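Local coordinates for odorant-binding protein 1F (Rattus norvegicus, PDB 3FIQ) that probably binds a wide variety of chemical odorants in the nasal epithelium, as a secreted small-molecule carrier of the lipocalin family, at residues 4-16 with 88-100. Sequence-based numbering, arbitrary orientation.
Sequences NLDISPSEVNGDW and FHVLKKTDDIIFF. With EDO (1,2-ethanediol), chain D.
K93 reaches the N-terminal segment with CG between its backbone N and carbonyl carbon (chi1 55°) and the rest extended, which carries its ammonium out to E11. K93 NZ donates to D6 O at 2.7 Å, nearly in line with the C=O bond, and meets both E11 oxygens, OE2 at 2.8 Å and OE1 at 2.9 Å, a salt bridge whose individual hydrogen bonds are weak; the E11 and K93 side chains cross at about a right angle. E11 OE1 also takes S8 N, on the anti side, 26° out of the carboxylate plane, while S8 OG, at the N-cap, accepts from E11 N: a capping box starting helix 9-12. Replacing E11 by alanine would probably leave the K93 ammonium without its carboxylate mate and S8 N without its acceptor. I7 CG2 meets the K93 stem and V90 CG2; L5 CB packs on V90 CG1 (3.9 Å), and L5 CD1 on the L91-K92 beta bulge. W16, of the lipocalin Gly-X-Trp signature (G14-D15-W16), sets CH2 3.5 Å from I98 CD1; its NE1 bond to V12 O steadies the indole. The N-terminal segment and helix 9-12 thus pack beside strand 85-93 and its turn into 97-105, with I7 also touching L51 of strand 50-59 and K120 making a cation-pi contact with W16.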
loop_
_atom_site.group_PDB
_atom_site.type_symbol
_atom_site.label_atom_id
_atom_site.label_comp_id
_atom_site.label_asym_id
_atom_site.label_seq_id
_atom_site.Cartn_x
_atom_site.Cartn_y
_atom_site.Cartn_z
ATOM N N ASN A 4 0.449 -15.219 -6.814
ATOM C CA ASN A 4 -0.394 -14.062 -6.517
ATOM C C ASN A 4 -1.397 -13.711 -7.649
ATOM O O ASN A 4 -1.638 -14.508 -8.580
ATOM C CB ASN A 4 0.480 -12.849 -6.154
ATOM C CG ASN A 4 1.508 -12.527 -7.227
ATOM O OD1 ASN A 4 2.713 -12.741 -7.045
ATOM N ND2 ASN A 4 1.035 -12.030 -8.363
ATOM N N LEU A 5 -1.985 -12.519 -7.537
ATOM C CA LEU A 5 -3.081 -12.105 -8.389
ATOM C C LEU A 5 -2.652 -11.014 -9.349
ATOM O O LEU A 5 -2.112 -10.009 -8.926
ATOM C CB LEU A 5 -4.151 -11.516 -7.518
ATOM C CG LEU A 5 -4.792 -12.466 -6.534
ATOM C CD1 LEU A 5 -5.713 -11.724 -5.649
ATOM C CD2 LEU A 5 -5.517 -13.519 -7.349
ATOM N N ASP A 6 -2.928 -11.174 -10.632
ATOM C CA ASP A 6 -2.529 -10.143 -11.591
ATOM C C ASP A 6 -3.537 -8.987 -11.527
ATOM O O ASP A 6 -4.648 -9.161 -11.094
ATOM C CB ASP A 6 -2.485 -10.690 -13.024
ATOM C CG ASP A 6 -1.417 -11.761 -13.224
ATOM O OD1 ASP A 6 -0.234 -11.530 -12.910
ATOM O OD2 ASP A 6 -1.769 -12.845 -13.740
ATOM N N ILE A 7 -3.117 -7.806 -11.938
ATOM C CA ILE A 7 -4.041 -6.685 -12.113
ATOM C C ILE A 7 -3.936 -6.115 -13.521
ATOM O O ILE A 7 -2.870 -6.107 -14.164
ATOM C CB ILE A 7 -3.759 -5.536 -11.109
ATOM C CG1 ILE A 7 -2.273 -5.250 -11.052
ATOM C CG2 ILE A 7 -4.294 -5.891 -9.809
ATOM C CD1 ILE A 7 -1.889 -4.226 -9.997
ATOM N N SER A 8 -5.073 -5.622 -13.986
ATOM C CA SER A 8 -5.160 -5.060 -15.316
ATOM C C SER A 8 -5.335 -3.588 -15.248
ATOM O O SER A 8 -5.730 -3.031 -14.265
ATOM C CB SER A 8 -6.339 -5.673 -16.042
ATOM O OG SER A 8 -7.502 -5.190 -15.515
ATOM N N PRO A 9 -5.027 -2.904 -16.313
ATOM C CA PRO A 9 -5.298 -1.482 -16.298
ATOM C C PRO A 9 -6.730 -1.114 -15.967
ATOM O O PRO A 9 -6.997 -0.114 -15.258
ATOM C CB PRO A 9 -4.946 -1.021 -17.689
ATOM C CG PRO A 9 -4.082 -2.145 -18.252
ATOM C CD PRO A 9 -4.330 -3.370 -17.529
ATOM N N SER A 10 -7.687 -1.826 -16.560
ATOM C CA SER A 10 -9.080 -1.536 -16.287
ATOM C C SER A 10 -9.381 -1.690 -14.805
ATOM O O SER A 10 -10.183 -0.915 -14.240
ATOM C CB SER A 10 -9.974 -2.539 -17.045
ATOM O OG SER A 10 -9.923 -2.279 -18.437
ATOM N N GLU A 11 -8.772 -2.668 -14.144
ATOM C CA GLU A 11 -8.986 -2.870 -12.708
ATOM C C GLU A 11 -8.412 -1.740 -11.861
ATOM O O GLU A 11 -9.054 -1.226 -10.912
ATOM C CB GLU A 11 -8.400 -4.186 -12.225
ATOM C CG GLU A 11 -9.237 -5.412 -12.661
ATOM C CD GLU A 11 -8.553 -6.729 -12.497
ATOM O OE1 GLU A 11 -7.329 -6.821 -12.517
ATOM O OE2 GLU A 11 -9.266 -7.737 -12.397
ATOM N N VAL A 12 -7.216 -1.324 -12.219
ATOM C CA VAL A 12 -6.535 -0.397 -11.314
ATOM C C VAL A 12 -6.580 1.094 -11.652
ATOM O O VAL A 12 -6.462 1.894 -10.737
ATOM C CB VAL A 12 -5.089 -0.796 -11.055
ATOM C CG1 VAL A 12 -4.964 -2.207 -10.615
ATOM C CG2 VAL A 12 -4.355 -0.609 -12.214
ATOM N N ASN A 13 -6.790 1.505 -12.889
ATOM C CA ASN A 13 -6.599 2.862 -13.264
ATOM C C ASN A 13 -7.647 3.760 -12.633
ATOM O O ASN A 13 -8.836 3.530 -12.769
ATOM C CB ASN A 13 -6.582 3.006 -14.773
ATOM C CG ASN A 13 -5.278 2.529 -15.371
ATOM O OD1 ASN A 13 -4.463 1.950 -14.705
ATOM N ND2 ASN A 13 -5.160 2.677 -16.659
ATOM N N GLY A 14 -7.230 4.770 -11.907
ATOM C CA GLY A 14 -8.171 5.673 -11.277
ATOM C C GLY A 14 -7.712 6.097 -9.904
ATOM O O GLY A 14 -6.579 5.774 -9.524
ATOM N N ASP A 15 -8.598 6.765 -9.170
ATOM C CA ASP A 15 -8.260 7.233 -7.838
ATOM C C ASP A 15 -8.421 6.096 -6.837
ATOM O O ASP A 15 -9.334 5.274 -6.936
ATOM C CB ASP A 15 -9.225 8.350 -7.478
ATOM C CG ASP A 15 -9.002 9.642 -8.244
ATOM O OD1 ASP A 15 -7.956 9.896 -8.836
ATOM O OD2 ASP A 15 -9.952 10.482 -8.184
ATOM N N TRP A 16 -7.544 6.110 -5.829
ATOM C CA TRP A 16 -7.534 5.133 -4.742
ATOM C C TRP A 16 -7.115 5.877 -3.516
ATOM O O TRP A 16 -6.438 6.890 -3.576
ATOM C CB TRP A 16 -6.509 4.012 -4.982
ATOM C CG TRP A 16 -6.904 3.047 -6.066
ATOM C CD1 TRP A 16 -6.679 3.228 -7.380
ATOM C CD2 TRP A 16 -7.627 1.820 -5.937
ATOM N NE1 TRP A 16 -7.194 2.186 -8.073
ATOM C CE2 TRP A 16 -7.794 1.312 -7.201
ATOM C CE3 TRP A 16 -8.097 1.082 -4.850
ATOM C CZ2 TRP A 16 -8.430 0.080 -7.457
ATOM C CZ3 TRP A 16 -8.708 -0.107 -5.084
ATOM C CH2 TRP A 16 -8.883 -0.610 -6.363
ATOM N N PHE A 88 6.547 -5.457 -4.075
ATOM C CA PHE A 88 5.148 -5.523 -3.727
ATOM C C PHE A 88 4.299 -6.334 -4.665
ATOM O O PHE A 88 4.619 -6.503 -5.833
ATOM C CB PHE A 88 4.585 -4.109 -3.479
ATOM C CG PHE A 88 4.458 -3.219 -4.668
ATOM C CD1 PHE A 88 5.467 -2.319 -5.027
ATOM C CD2 PHE A 88 3.267 -3.229 -5.391
ATOM C CE1 PHE A 88 5.285 -1.466 -6.097
ATOM C CE2 PHE A 88 3.101 -2.367 -6.460
ATOM C CZ PHE A 88 4.071 -1.478 -6.783
ATOM N N HIS A 89 3.216 -6.904 -4.143
ATOM C CA HIS A 89 2.331 -7.698 -4.981
ATOM C C HIS A 89 0.922 -7.687 -4.397
ATOM O O HIS A 89 0.707 -7.232 -3.277
ATOM C CB HIS A 89 2.886 -9.141 -5.192
ATOM C CG HIS A 89 2.895 -10.025 -3.978
ATOM N ND1 HIS A 89 3.792 -9.901 -2.944
ATOM C CD2 HIS A 89 2.131 -11.097 -3.662
ATOM C CE1 HIS A 89 3.568 -10.843 -2.036
ATOM N NE2 HIS A 89 2.551 -11.561 -2.437
ATOM N N VAL A 90 -0.047 -8.230 -5.139
ATOM C CA VAL A 90 -1.445 -8.175 -4.733
ATOM C C VAL A 90 -1.831 -9.450 -3.989
ATOM O O VAL A 90 -1.575 -10.533 -4.471
ATOM C CB VAL A 90 -2.295 -8.029 -5.988
ATOM C CG1 VAL A 90 -3.818 -8.081 -5.609
ATOM C CG2 VAL A 90 -1.971 -6.698 -6.683
ATOM N N LEU A 91 -2.323 -9.334 -2.790
ATOM C CA LEU A 91 -2.735 -10.483 -2.025
ATOM C C LEU A 91 -4.209 -10.735 -2.194
ATOM O O LEU A 91 -4.683 -11.876 -2.111
ATOM C CB LEU A 91 -2.552 -10.267 -0.516
ATOM C CG LEU A 91 -1.245 -10.017 0.074
ATOM C CD1 LEU A 91 -1.364 -9.776 1.588
ATOM C CD2 LEU A 91 -0.336 -11.202 -0.215
ATOM N N LYS A 92 -4.997 -9.705 -2.395
ATOM C CA LYS A 92 -6.434 -9.861 -2.518
ATOM C C LYS A 92 -6.954 -8.727 -3.315
ATOM O O LYS A 92 -6.497 -7.617 -3.209
ATOM C CB LYS A 92 -7.129 -9.846 -1.166
ATOM C CG LYS A 92 -8.663 -9.658 -1.213
ATOM C CD LYS A 92 -9.186 -9.002 0.062
ATOM C CE LYS A 92 -10.583 -8.475 -0.111
ATOM N NZ LYS A 92 -11.526 -9.580 0.119
ATOM N N LYS A 93 -7.951 -8.988 -4.146
ATOM C CA LYS A 93 -8.532 -7.867 -4.857
ATOM C C LYS A 93 -10.021 -8.108 -5.131
ATOM O O LYS A 93 -10.434 -9.240 -5.429
ATOM C CB LYS A 93 -7.831 -7.521 -6.158
ATOM C CG LYS A 93 -7.685 -8.605 -7.154
ATOM C CD LYS A 93 -7.372 -8.112 -8.593
ATOM C CE LYS A 93 -7.833 -9.235 -9.527
ATOM N NZ LYS A 93 -7.356 -9.175 -10.885
ATOM N N THR A 94 -10.771 -7.012 -5.041
ATOM C CA THR A 94 -12.169 -6.907 -5.440
ATOM C C THR A 94 -12.235 -5.652 -6.286
ATOM O O THR A 94 -11.207 -4.976 -6.508
ATOM C CB THR A 94 -13.086 -6.766 -4.250
ATOM O OG1 THR A 94 -12.911 -5.471 -3.636
ATOM C CG2 THR A 94 -12.792 -7.794 -3.213
ATOM N N ASP A 95 -13.420 -5.310 -6.788
ATOM C CA ASP A 95 -13.475 -4.130 -7.652
ATOM C C ASP A 95 -13.135 -2.846 -6.895
ATOM O O ASP A 95 -12.626 -1.894 -7.507
ATOM C CB ASP A 95 -14.817 -3.990 -8.386
ATOM C CG ASP A 95 -15.956 -3.750 -7.452
ATOM O OD1 ASP A 95 -16.312 -4.699 -6.739
ATOM O OD2 ASP A 95 -16.499 -2.617 -7.430
ATOM N N ASP A 96 -13.368 -2.813 -5.581
ATOM C CA ASP A 96 -13.155 -1.556 -4.851
ATOM C C ASP A 96 -12.185 -1.617 -3.672
ATOM O O ASP A 96 -11.997 -0.621 -3.007
ATOM C CB ASP A 96 -14.486 -0.902 -4.437
ATOM C CG ASP A 96 -15.299 -1.786 -3.585
ATOM O OD1 ASP A 96 -14.745 -2.783 -3.125
ATOM O OD2 ASP A 96 -16.487 -1.498 -3.373
ATOM N N ILE A 97 -11.491 -2.738 -3.499
ATOM C CA ILE A 97 -10.529 -2.938 -2.415
ATOM C C ILE A 97 -9.393 -3.793 -2.959
ATOM O O ILE A 97 -9.638 -4.802 -3.582
ATOM C CB ILE A 97 -11.174 -3.638 -1.204
ATOM C CG1 ILE A 97 -12.286 -2.786 -0.576
ATOM C CG2 ILE A 97 -10.093 -4.054 -0.236
ATOM C CD1 ILE A 97 -11.774 -1.552 0.117
ATOM N N ILE A 98 -8.149 -3.404 -2.700
ATOM C CA ILE A 98 -6.944 -4.180 -2.959
ATOM C C ILE A 98 -6.135 -4.287 -1.717
ATOM O O ILE A 98 -5.888 -3.262 -1.063
ATOM C CB ILE A 98 -6.109 -3.580 -4.096
ATOM C CG1 ILE A 98 -6.937 -3.598 -5.374
ATOM C CG2 ILE A 98 -4.805 -4.386 -4.293
ATOM C CD1 ILE A 98 -6.234 -2.947 -6.573
ATOM N N PHE A 99 -5.767 -5.497 -1.324
ATOM C CA PHE A 99 -4.730 -5.726 -0.316
ATOM C C PHE A 99 -3.358 -5.957 -0.959
ATOM O O PHE A 99 -3.217 -6.906 -1.734
ATOM C CB PHE A 99 -5.024 -6.959 0.520
ATOM C CG PHE A 99 -6.251 -6.889 1.437
ATOM C CD1 PHE A 99 -7.161 -5.816 1.469
ATOM C CD2 PHE A 99 -6.413 -7.897 2.363
ATOM C CE1 PHE A 99 -8.224 -5.829 2.321
ATOM C CE2 PHE A 99 -7.502 -7.904 3.209
ATOM C CZ PHE A 99 -8.392 -6.908 3.186
ATOM N N PHE A 100 -2.387 -5.078 -0.752
ATOM C CA PHE A 100 -1.033 -5.228 -1.231
ATOM C C PHE A 100 -0.151 -5.716 -0.105
ATOM O O PHE A 100 -0.293 -5.342 1.021
ATOM C CB PHE A 100 -0.440 -3.868 -1.652
ATOM C CG PHE A 100 -1.001 -3.318 -2.941
ATOM C CD1 PHE A 100 -0.579 -3.788 -4.142
ATOM C CD2 PHE A 100 -1.899 -2.246 -2.922
ATOM C CE1 PHE A 100 -1.038 -3.235 -5.329
ATOM C CE2 PHE A 100 -2.375 -1.707 -4.130
ATOM C CZ PHE A 100 -1.913 -2.236 -5.343
HETATM C C1 EDO D . -13.124 -2.337 -13.878
HETATM O O1 EDO D . -12.777 -1.215 -13.041
HETATM C C2 EDO D . -13.490 -3.545 -13.047
HETATM O O2 EDO D . -12.788 -3.610 -11.792
HETATM O O HOH W 1 0.711 -9.425 -7.704
HETATM O O HOH W 2 -10.912 -2.423 -9.667
#